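Local coordinates for protein HI1317 (Haemophilus influenzae, PDB 1JOV) that probably interconverts the alpha and beta anomers of glucose 6-phosphate, acting as a glucose-6-phosphate 1-epimerase with a galactose-mutarotase-like beta fold, at residues Ala33-Ser36 with Gln41-Ser44; Glu111-Leu114 with Ile120-Ala123; Lys132-Phe137 with His216-Ser221; Thr169-Asn172 with Gln177-Asn180. One frame throughout, in Å; residues are numbered along the deposited sequence.

Following the chain from the N terminus, interaction 1 closes the four-residue loop between strands 31-36 and 41-47, and interaction 2 then closes the hairpin of strands 107-115 and 121-129; both are local and stand in series. Interaction 3 spans much more chain, linking strand 133-139 to strand 211-218, and interaction 4, a peripheral hairpin of residues 169-172 and 177-180, falls entirely within that span. The first three touch. Ile35 packs on Phe112, Leu42 on Cys133 and Leu135, and Ala123 on Phe137, so the N-terminal sheet is laid against the large sheet that carries interactions 2 and 3. Interaction 4 stands apart, about 32 Å from interaction 1 between centres.

Interaction 1 of 4, residues Ala33-Ser36 with Gln41-Ser44; sequences AKIS and QLIS
A beta hairpin with a classic beta bulge joins Ala33-Ser36 to Gln41-Ser44 in the N-terminal antiparallel sheet of this mutarotase-like fold. Ile43 and Ser44 both face Lys34, whose carbonyl O takes a bond from Ile43 N at 2.8 Å and a weak one from Ser44 N. Lys34 N returns a bond to Ser44 O. Past the bulge the pairing is regular: Ser36 N donates to Gln41 O at 2.8 Å, and Gln41 N answers to Ser36 O.

On the face shared by Ile35 and Leu42, the CD1 branch of Leu42 reaches across to Ile35 CG1 at 3.9 Å and also meets Ala33 CB. With CG of Leu42 anti to its backbone N (chi1 -178°), this methyl comes to lie beside the Lys34 carbonyl as well. Met127 and Phe129 of strand 121-129 cover the group.

The other face is more polar. Gln41 turns its NE2 away from the hairpin to the carbonyls of Ile69 and Gly71; its side chain lies about 8 Å from that of His150, a predicted active-site residue. Ser36 OG bonds to Gln38 O, and Ser44 OG to Asp53. Ile43 holds CG1 between its backbone N and carbonyl carbon (chi1 53°), which sets that methylene against Lys34 CB and 3.4 Å from Lys34 O. Lys34 and Ser44 touch through their CB atoms, and beyond them a water links the ends: it accepts from Lys34 NZ at 2.6 Å and donates to Ser44 OG at 3.2 Å.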
loop_
_atom_site.group_PDB
_atom_site.type_symbol
_atom_site.label_atom_id
_atom_site.label_comp_id
_atom_site.label_asym_id
_atom_site.label_seq_id
_atom_site.Cartn_x
_atom_site.Cartn_y
_atom_site.Cartn_z
ATOM N N ALA A 33 8.069 11.723 -0.708
ATOM C CA ALA A 33 7.024 10.769 -1.049
ATOM C C ALA A 33 6.640 10.944 -2.503
ATOM O O ALA A 33 6.879 11.999 -3.074
ATOM C CB ALA A 33 5.812 10.961 -0.150
ATOM N N LYS A 34 6.058 9.937 -3.119
ATOM C CA LYS A 34 5.545 10.034 -4.443
ATOM C C LYS A 34 4.216 9.327 -4.424
ATOM O O LYS A 34 4.056 8.212 -3.857
ATOM C CB LYS A 34 6.493 9.353 -5.431
ATOM C CG LYS A 34 7.863 10.077 -5.606
ATOM C CD LYS A 34 8.694 9.357 -6.725
ATOM C CE LYS A 34 10.057 10.067 -7.019
ATOM N NZ LYS A 34 11.008 9.750 -5.910
ATOM N N ILE A 35 3.259 9.978 -5.027
ATOM C CA ILE A 35 1.887 9.425 -5.041
ATOM C C ILE A 35 1.344 9.434 -6.468
ATOM O O ILE A 35 1.172 10.498 -7.083
ATOM C CB ILE A 35 0.891 10.256 -4.189
ATOM C CG1 ILE A 35 1.460 10.399 -2.749
ATOM C CG2 ILE A 35 -0.536 9.545 -4.201
ATOM C CD1 ILE A 35 2.405 11.622 -2.400
ATOM N N SER A 36 1.045 8.283 -7.023
ATOM C CA SER A 36 0.491 8.263 -8.350
ATOM C C SER A 36 -0.993 8.725 -8.255
ATOM O O SER A 36 -1.801 8.212 -7.447
ATOM C CB SER A 36 0.471 6.813 -8.846
ATOM O OG SER A 36 -0.513 6.638 -9.843
ATOM N N GLN A 41 -2.218 6.214 -5.395
ATOM C CA GLN A 41 -1.352 5.180 -4.914
ATOM C C GLN A 41 -0.002 5.654 -4.402
ATOM O O GLN A 41 0.834 6.144 -5.170
ATOM C CB GLN A 41 -1.165 4.109 -5.990
ATOM C CG GLN A 41 -0.516 2.876 -5.545
ATOM C CD GLN A 41 -0.700 1.780 -6.594
ATOM O OE1 GLN A 41 -1.705 1.702 -7.292
ATOM N NE2 GLN A 41 0.306 0.856 -6.602
ATOM N N LEU A 42 0.181 5.729 -3.089
ATOM C CA LEU A 42 1.522 6.063 -2.570
ATOM C C LEU A 42 2.565 5.022 -3.100
ATOM O O LEU A 42 2.347 3.792 -2.944
ATOM C CB LEU A 42 1.411 5.945 -1.045
ATOM C CG LEU A 42 2.700 6.314 -0.279
ATOM C CD1 LEU A 42 3.284 7.759 -0.466
ATOM C CD2 LEU A 42 2.434 6.053 1.230
ATOM N N ILE A 43 3.534 5.480 -3.895
ATOM C CA ILE A 43 4.577 4.558 -4.338
ATOM C C ILE A 43 5.977 4.677 -3.778
ATOM O O ILE A 43 6.821 3.801 -4.050
ATOM C CB ILE A 43 4.596 4.593 -5.902
ATOM C CG1 ILE A 43 4.724 6.027 -6.410
ATOM C CG2 ILE A 43 3.270 3.971 -6.357
ATOM C CD1 ILE A 43 5.099 6.120 -7.909
ATOM N N SER A 44 6.204 5.741 -3.008
ATOM C CA SER A 44 7.521 5.910 -2.365
ATOM C C SER A 44 7.318 6.733 -1.085
ATOM O O SER A 44 6.507 7.658 -1.056
ATOM C CB SER A 44 8.426 6.707 -3.289
ATOM O OG SER A 44 9.677 7.063 -2.667
HETATM O O HOH W 1 11.785 7.373 -5.083
#

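Interaction 2 of 4, residues Glu111-Leu114 with Ile120-Ala123; sequences EFEL and IIEA
Leu114 and Ala123 form a hydrogen-bonded antiparallel pair near the turn of the 107-115/121-129 hairpin, where the contact is tight. Leu114 N donates to Ala123 O at 2.9 Å, almost straight at 168°. Leu114 O is gripped twice, by Glu122 N at 2.6 Å and by Ala123 N at 3.3 Å, since both residues face Leu114 in a classic beta bulge. The CB atoms of Leu114 and Ala123 lie 4.3 Å apart, and the Leu114 side chain runs beside that of Glu122, with CD2 3.9 Å from Glu122 OE2. That carboxylate is held by a salt bridge to Arg94.

The more solvent-exposed side is that of Glu113 and Ile121, joined by one methyl and no side-chain hydrogen bond. The two cross at about a right angle, with Ile121 CD1 3.6 Å from Glu113 CB. CG1 of Ile121 stands anti to the backbone N (chi1 -178°), and the bend at chi2 then brings CD1 there and to Leu114 O.

Phe112 bonds through its backbone to Val125 and sends its ring to Leu37 and Ala40. Strand 97-104 flanks 107-115 on one side, and Glu122 bonds through its backbone to Tyr140, just beyond strand 133-139.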
loop_
_atom_site.group_PDB
_atom_site.type_symbol
_atom_site.label_atom_id
_atom_site.label_comp_id
_atom_site.label_asym_id
_atom_site.label_seq_id
_atom_site.Cartn_x
_atom_site.Cartn_y
_atom_site.Cartn_z
ATOM N N GLU A 111 -5.079 14.826 0.424
ATOM C CA GLU A 111 -6.382 14.094 0.337
ATOM C C GLU A 111 -6.651 13.885 -1.123
ATOM O O GLU A 111 -6.415 14.774 -1.918
ATOM C CB GLU A 111 -7.597 14.842 0.957
ATOM C CG GLU A 111 -7.303 15.003 2.461
ATOM C CD GLU A 111 -8.469 15.659 3.206
ATOM O OE1 GLU A 111 -9.552 15.856 2.589
ATOM O OE2 GLU A 111 -8.295 15.988 4.406
ATOM N N PHE A 112 -7.118 12.710 -1.454
ATOM C CA PHE A 112 -7.459 12.307 -2.814
ATOM C C PHE A 112 -8.890 11.878 -2.839
ATOM O O PHE A 112 -9.388 11.324 -1.867
ATOM C CB PHE A 112 -6.541 11.145 -3.230
ATOM C CG PHE A 112 -5.099 11.564 -3.214
ATOM C CD1 PHE A 112 -4.560 12.183 -4.316
ATOM C CD2 PHE A 112 -4.301 11.362 -2.079
ATOM C CE1 PHE A 112 -3.247 12.561 -4.320
ATOM C CE2 PHE A 112 -2.968 11.752 -2.090
ATOM C CZ PHE A 112 -2.447 12.349 -3.207
ATOM N N GLU A 113 -9.601 12.106 -3.946
ATOM C CA GLU A 113 -10.979 11.604 -4.024
ATOM C C GLU A 113 -11.195 10.848 -5.374
ATOM O O GLU A 113 -10.520 11.184 -6.368
ATOM C CB GLU A 113 -11.976 12.752 -3.947
ATOM C CG GLU A 113 -11.941 13.395 -2.516
ATOM C CD GLU A 113 -12.689 14.694 -2.459
ATOM O OE1 GLU A 113 -12.518 15.485 -3.417
ATOM O OE2 GLU A 113 -13.474 14.883 -1.527
ATOM N N LEU A 114 -12.087 9.863 -5.316
ATOM C CA LEU A 114 -12.457 9.057 -6.487
ATOM C C LEU A 114 -13.940 9.316 -6.743
ATOM O O LEU A 114 -14.781 9.294 -5.782
ATOM C CB LEU A 114 -12.294 7.555 -6.199
ATOM C CG LEU A 114 -12.759 6.617 -7.346
ATOM C CD1 LEU A 114 -11.902 6.988 -8.534
ATOM C CD2 LEU A 114 -12.584 5.177 -6.827
ATOM N N ILE A 120 -20.464 11.820 -8.594
ATOM C CA ILE A 120 -20.752 11.753 -7.146
ATOM C C ILE A 120 -19.532 11.064 -6.497
ATOM O O ILE A 120 -19.028 10.070 -7.030
ATOM C CB ILE A 120 -21.994 10.898 -6.875
ATOM C CG1 ILE A 120 -23.174 11.655 -7.513
ATOM C CG2 ILE A 120 -22.167 10.764 -5.345
ATOM C CD1 ILE A 120 -24.485 10.836 -7.526
ATOM N N ILE A 121 -19.086 11.573 -5.333
ATOM C CA ILE A 121 -17.971 11.003 -4.590
ATOM C C ILE A 121 -18.169 9.476 -4.454
ATOM O O ILE A 121 -19.294 9.035 -4.207
ATOM C CB ILE A 121 -17.806 11.644 -3.181
ATOM C CG1 ILE A 121 -16.589 11.044 -2.483
ATOM C CG2 ILE A 121 -19.052 11.457 -2.325
ATOM C CD1 ILE A 121 -15.269 11.492 -3.072
ATOM N N GLU A 122 -17.084 8.667 -4.633
ATOM C CA GLU A 122 -17.159 7.245 -4.402
ATOM C C GLU A 122 -16.249 6.816 -3.214
ATOM O O GLU A 122 -16.590 5.935 -2.452
ATOM C CB GLU A 122 -16.793 6.465 -5.688
ATOM C CG GLU A 122 -16.885 4.977 -5.486
ATOM C CD GLU A 122 -16.641 4.321 -6.876
ATOM O OE1 GLU A 122 -17.104 4.911 -7.930
ATOM O OE2 GLU A 122 -15.969 3.280 -6.942
ATOM N N ALA A 123 -15.080 7.473 -3.074
ATOM C CA ALA A 123 -14.110 7.067 -2.032
ATOM C C ALA A 123 -13.138 8.219 -1.828
ATOM O O ALA A 123 -12.986 9.147 -2.656
ATOM C CB ALA A 123 -13.356 5.748 -2.419
#

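Interaction 3 of 4, residues Lys132-Phe137 with His216-Ser221; sequences KCHLTF and HHHNAS
His134 and His218 meet through their imidazole rings alone, and all the direct contact between Lys132-Phe137 and His216-Ser221 is theirs. The aromatic part is an oblique pair of the His134 and His218 rings, centroids 5.4 Å apart and planes at 41°. NE2 of His134 comes nearest, 3.8 Å from His218 CD2, and the two side chains cross at about a right angle. His134 has CG anti to its backbone N (chi1 -169°), swinging the ring over the intervening strand toward His218.

The polar part involves no direct bond between the two rings: the NE2 atoms are 4.2 Å apart, and His134 NE2 is hydrogen-bonded to Ser263 OG. Ser263, on the strand between them, thus bonds to one ring and packs against the other residue. Within the second segment, CE1 of His218 lies 3.7 Å above one face of the His216 ring, offset toward its rim.

The backbones stay well apart, His134 CA lying 9.0 Å from His216 CA, because strand 261-268 runs between strands 133-139 and 211-218. Cys133, Leu135 and Phe137 bond through their backbones to Ile266, Val264 and Leu262 of that middle strand, while His134 and Thr136 bond to Val128 and Ser126 of strand 121-129.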
loop_
_atom_site.group_PDB
_atom_site.type_symbol
_atom_site.label_atom_id
_atom_site.label_comp_id
_atom_site.label_asym_id
_atom_site.label_seq_id
_atom_site.Cartn_x
_atom_site.Cartn_y
_atom_site.Cartn_z
ATOM N N LYS A 132 6.017 9.438 10.654
ATOM C CA LYS A 132 5.283 8.223 10.338
ATOM C C LYS A 132 4.443 8.522 9.078
ATOM O O LYS A 132 4.378 9.671 8.639
ATOM C CB LYS A 132 4.463 7.766 11.549
ATOM C CG LYS A 132 5.210 7.734 12.877
ATOM C CD LYS A 132 4.371 7.064 13.973
ATOM C CE LYS A 132 5.235 6.577 15.128
ATOM N NZ LYS A 132 4.415 6.149 16.298
ATOM N N CYS A 133 3.777 7.495 8.483
ATOM C CA CYS A 133 2.890 7.706 7.317
ATOM C C CYS A 133 1.506 7.163 7.643
ATOM O O CYS A 133 1.332 5.956 7.777
ATOM C CB CYS A 133 3.446 7.062 6.052
ATOM S SG CYS A 133 2.311 7.091 4.631
ATOM N N HIS A 134 0.511 8.073 7.775
ATOM C CA HIS A 134 -0.785 7.490 8.106
ATOM C C HIS A 134 -1.701 7.566 6.874
ATOM O O HIS A 134 -2.086 8.662 6.462
ATOM C CB HIS A 134 -1.394 8.260 9.298
ATOM C CG HIS A 134 -2.598 7.579 9.887
ATOM N ND1 HIS A 134 -3.273 8.071 10.989
ATOM C CD2 HIS A 134 -3.243 6.446 9.527
ATOM C CE1 HIS A 134 -4.278 7.269 11.283
ATOM N NE2 HIS A 134 -4.291 6.272 10.414
ATOM N N LEU A 135 -2.053 6.454 6.280
ATOM C CA LEU A 135 -2.863 6.390 5.094
ATOM C C LEU A 135 -4.256 5.802 5.420
ATOM O O LEU A 135 -4.326 4.695 5.948
ATOM C CB LEU A 135 -2.128 5.475 4.151
ATOM C CG LEU A 135 -2.622 5.402 2.748
ATOM C CD1 LEU A 135 -1.511 4.937 1.828
ATOM C CD2 LEU A 135 -3.821 4.489 2.647
ATOM N N THR A 136 -5.304 6.516 5.125
ATOM C CA THR A 136 -6.673 6.066 5.445
ATOM C C THR A 136 -7.509 6.039 4.189
ATOM O O THR A 136 -7.412 6.970 3.388
ATOM C CB THR A 136 -7.357 7.060 6.395
ATOM O OG1 THR A 136 -6.619 7.119 7.609
ATOM C CG2 THR A 136 -8.776 6.626 6.692
ATOM N N PHE A 137 -8.282 4.994 4.007
ATOM C CA PHE A 137 -9.185 4.869 2.890
ATOM C C PHE A 137 -10.626 4.893 3.418
ATOM O O PHE A 137 -10.900 4.196 4.382
ATOM C CB PHE A 137 -8.984 3.536 2.096
ATOM C CG PHE A 137 -10.057 3.204 1.089
ATOM C CD1 PHE A 137 -9.962 3.667 -0.211
ATOM C CD2 PHE A 137 -11.197 2.471 1.421
ATOM C CE1 PHE A 137 -10.966 3.413 -1.161
ATOM C CE2 PHE A 137 -12.207 2.204 0.499
ATOM C CZ PHE A 137 -12.104 2.674 -0.810
ATOM N N HIS A 216 0.733 0.207 12.745
ATOM C CA HIS A 216 -0.447 0.354 13.621
ATOM C C HIS A 216 -1.689 0.455 12.723
ATOM O O HIS A 216 -1.920 1.536 12.147
ATOM C CB HIS A 216 -0.308 1.586 14.494
ATOM C CG HIS A 216 -1.205 1.585 15.696
ATOM N ND1 HIS A 216 -0.971 2.380 16.800
ATOM C CD2 HIS A 216 -2.330 0.878 15.975
ATOM C CE1 HIS A 216 -1.916 2.169 17.702
ATOM N NE2 HIS A 216 -2.753 1.263 17.228
ATOM N N HIS A 217 -2.434 -0.653 12.577
ATOM C CA HIS A 217 -3.612 -0.674 11.699
ATOM C C HIS A 217 -4.860 -0.122 12.436
ATOM O O HIS A 217 -4.877 -0.129 13.660
ATOM C CB HIS A 217 -3.895 -2.078 11.210
ATOM C CG HIS A 217 -2.703 -2.754 10.612
ATOM N ND1 HIS A 217 -2.466 -2.789 9.241
ATOM C CD2 HIS A 217 -1.650 -3.391 11.196
ATOM C CE1 HIS A 217 -1.350 -3.453 9.016
ATOM N NE2 HIS A 217 -0.830 -3.844 10.193
ATOM N N HIS A 218 -5.861 0.355 11.725
ATOM C CA HIS A 218 -7.144 0.747 12.361
ATOM C C HIS A 218 -8.307 0.180 11.562
ATOM O O HIS A 218 -8.317 0.257 10.346
ATOM C CB HIS A 218 -7.318 2.245 12.474
ATOM C CG HIS A 218 -6.111 2.831 13.191
ATOM N ND1 HIS A 218 -6.035 2.925 14.562
ATOM C CD2 HIS A 218 -4.959 3.363 12.699
ATOM C CE1 HIS A 218 -4.877 3.492 14.893
ATOM N NE2 HIS A 218 -4.217 3.778 13.782
ATOM N N ASN A 219 -9.262 -0.383 12.257
ATOM C CA ASN A 219 -10.437 -0.951 11.587
ATOM C C ASN A 219 -10.217 -2.073 10.571
ATOM O O ASN A 219 -11.090 -2.293 9.743
ATOM C CB ASN A 219 -11.320 0.133 10.968
ATOM C CG ASN A 219 -11.762 1.120 11.970
ATOM O OD1 ASN A 219 -12.093 0.752 13.118
ATOM N ND2 ASN A 219 -11.786 2.383 11.585
ATOM N N ALA A 220 -9.089 -2.806 10.701
ATOM C CA ALA A 220 -8.811 -3.944 9.849
ATOM C C ALA A 220 -9.606 -5.129 10.390
ATOM O O ALA A 220 -9.789 -5.235 11.594
ATOM C CB ALA A 220 -7.324 -4.249 9.795
ATOM N N SER A 221 -9.986 -6.030 9.538
ATOM C CA SER A 221 -10.587 -7.260 9.999
ATOM C C SER A 221 -9.639 -8.408 9.629
ATOM O O SER A 221 -9.611 -9.418 10.336
ATOM C CB SER A 221 -11.995 -7.458 9.427
ATOM O OG SER A 221 -11.987 -7.330 8.015
#

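Interaction 4 of 4, residues Thr169-Asn172 with Gln177-Asn180; sequences TCFN and QQEN
Gln177 starts the return strand by pairing with Asn172: Asn172 N donates to Gln177 O at 2.8 Å, and Gln177 N to Asn172 O. Its backbone N also lies over one face of the Phe171 ring. Gln178 faces Phe171 in a non-hydrogen-bonded pair and folds back at chi2 (78°), bringing its amide across the first strand. OE1 then sits at the ring edge in plane, 3.4 Å from Phe171 CD1, and NE2 donates to Thr169 OG1 at 3.0 Å.

Glu179 pairs with Cys170. Its N donates to Cys170 O at 2.9 Å, and its own O accepts from both Cys170 N and Thr169 OG1, the hydroxyl coming from above the carbonyl plane at 3.0 Å. On the other face Asn172 ND2 donates to Glu179 OE1 at 3.0 Å, nearly straight (170°), coming from above the carboxylate plane while OE1 lies in the amide plane, the two planes 89° apart; OE2 goes to Asn175 and Asn172 OD1 to Leu174 N, so both groups are also tied to the turn. Asn180 ends the strand opposite Thr169, in a non-hydrogen-bonded pair.

The whole is a two-stranded antiparallel beta hairpin at the edge of its sheet, anchored to the adjacent strand 191-196 by the Cys170-Cys193 disulfide.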
loop_
_atom_site.group_PDB
_atom_site.type_symbol
_atom_site.label_atom_id
_atom_site.label_comp_id
_atom_site.label_asym_id
_atom_site.label_seq_id
_atom_site.Cartn_x
_atom_site.Cartn_y
_atom_site.Cartn_z
ATOM N N THR A 169 -2.190 -18.867 13.639
ATOM C CA THR A 169 -2.869 -19.570 12.582
ATOM C C THR A 169 -3.322 -18.529 11.509
ATOM O O THR A 169 -3.469 -17.346 11.787
ATOM C CB THR A 169 -4.102 -20.307 13.128
ATOM O OG1 THR A 169 -4.858 -20.881 12.056
ATOM C CG2 THR A 169 -5.117 -19.373 13.678
ATOM N N CYS A 170 -3.642 -19.026 10.326
ATOM C CA CYS A 170 -4.076 -18.168 9.244
ATOM C C CYS A 170 -4.689 -19.072 8.229
ATOM O O CYS A 170 -4.498 -20.303 8.267
ATOM C CB CYS A 170 -2.863 -17.424 8.613
ATOM S SG CYS A 170 -1.638 -18.458 7.708
ATOM N N PHE A 171 -5.375 -18.465 7.280
ATOM C CA PHE A 171 -5.961 -19.190 6.174
ATOM C C PHE A 171 -4.988 -19.087 5.014
ATOM O O PHE A 171 -4.563 -17.967 4.653
ATOM C CB PHE A 171 -7.327 -18.596 5.810
ATOM C CG PHE A 171 -8.058 -19.351 4.738
ATOM C CD1 PHE A 171 -8.761 -20.528 5.074
ATOM C CD2 PHE A 171 -8.101 -18.919 3.446
ATOM C CE1 PHE A 171 -9.465 -21.242 4.103
ATOM C CE2 PHE A 171 -8.790 -19.604 2.472
ATOM C CZ PHE A 171 -9.487 -20.788 2.801
ATOM N N ASN A 172 -4.615 -20.241 4.445
ATOM C CA ASN A 172 -3.662 -20.349 3.324
ATOM C C ASN A 172 -4.390 -20.365 1.989
ATOM O O ASN A 172 -5.008 -21.367 1.645
ATOM C CB ASN A 172 -2.770 -21.628 3.478
ATOM C CG ASN A 172 -1.568 -21.655 2.524
ATOM O OD1 ASN A 172 -1.542 -20.989 1.472
ATOM N ND2 ASN A 172 -0.579 -22.489 2.870
ATOM N N GLN A 177 -6.564 -23.738 2.675
ATOM C CA GLN A 177 -6.666 -24.472 3.922
ATOM C C GLN A 177 -6.270 -23.631 5.106
ATOM O O GLN A 177 -5.348 -22.829 5.024
ATOM C CB GLN A 177 -5.766 -25.718 3.826
ATOM C CG GLN A 177 -6.122 -26.855 4.754
ATOM C CD GLN A 177 -7.178 -27.782 4.180
ATOM O OE1 GLN A 177 -7.377 -27.831 2.971
ATOM N NE2 GLN A 177 -7.853 -28.523 5.051
ATOM N N GLN A 178 -6.958 -23.784 6.220
ATOM C CA GLN A 178 -6.534 -23.128 7.435
ATOM C C GLN A 178 -5.283 -23.893 7.894
ATOM O O GLN A 178 -5.225 -25.125 7.716
ATOM C CB GLN A 178 -7.645 -23.183 8.471
ATOM C CG GLN A 178 -7.391 -22.342 9.744
ATOM C CD GLN A 178 -7.645 -20.850 9.482
ATOM O OE1 GLN A 178 -8.256 -20.506 8.468
ATOM N NE2 GLN A 178 -7.198 -19.986 10.387
ATOM N N GLU A 179 -4.276 -23.181 8.422
ATOM C CA GLU A 179 -3.018 -23.802 8.889
ATOM C C GLU A 179 -2.395 -23.111 10.098
ATOM O O GLU A 179 -2.600 -21.903 10.373
ATOM C CB GLU A 179 -1.972 -23.903 7.782
ATOM C CG GLU A 179 -2.322 -24.851 6.642
ATOM C CD GLU A 179 -1.385 -24.715 5.457
ATOM O OE1 GLU A 179 -0.502 -23.833 5.520
ATOM O OE2 GLU A 179 -1.537 -25.477 4.464
ATOM N N ASN A 180 -1.592 -23.878 10.829
ATOM C CA ASN A 180 -0.945 -23.330 12.006
ATOM C C ASN A 180 0.346 -22.666 11.620
ATOM O O ASN A 180 0.960 -23.072 10.623
ATOM C CB ASN A 180 -0.665 -24.461 12.970
ATOM C CG ASN A 180 -1.645 -24.476 14.128
ATOM O OD1 ASN A 180 -1.313 -24.051 15.275
ATOM N ND2 ASN A 180 -2.880 -24.929 13.838
#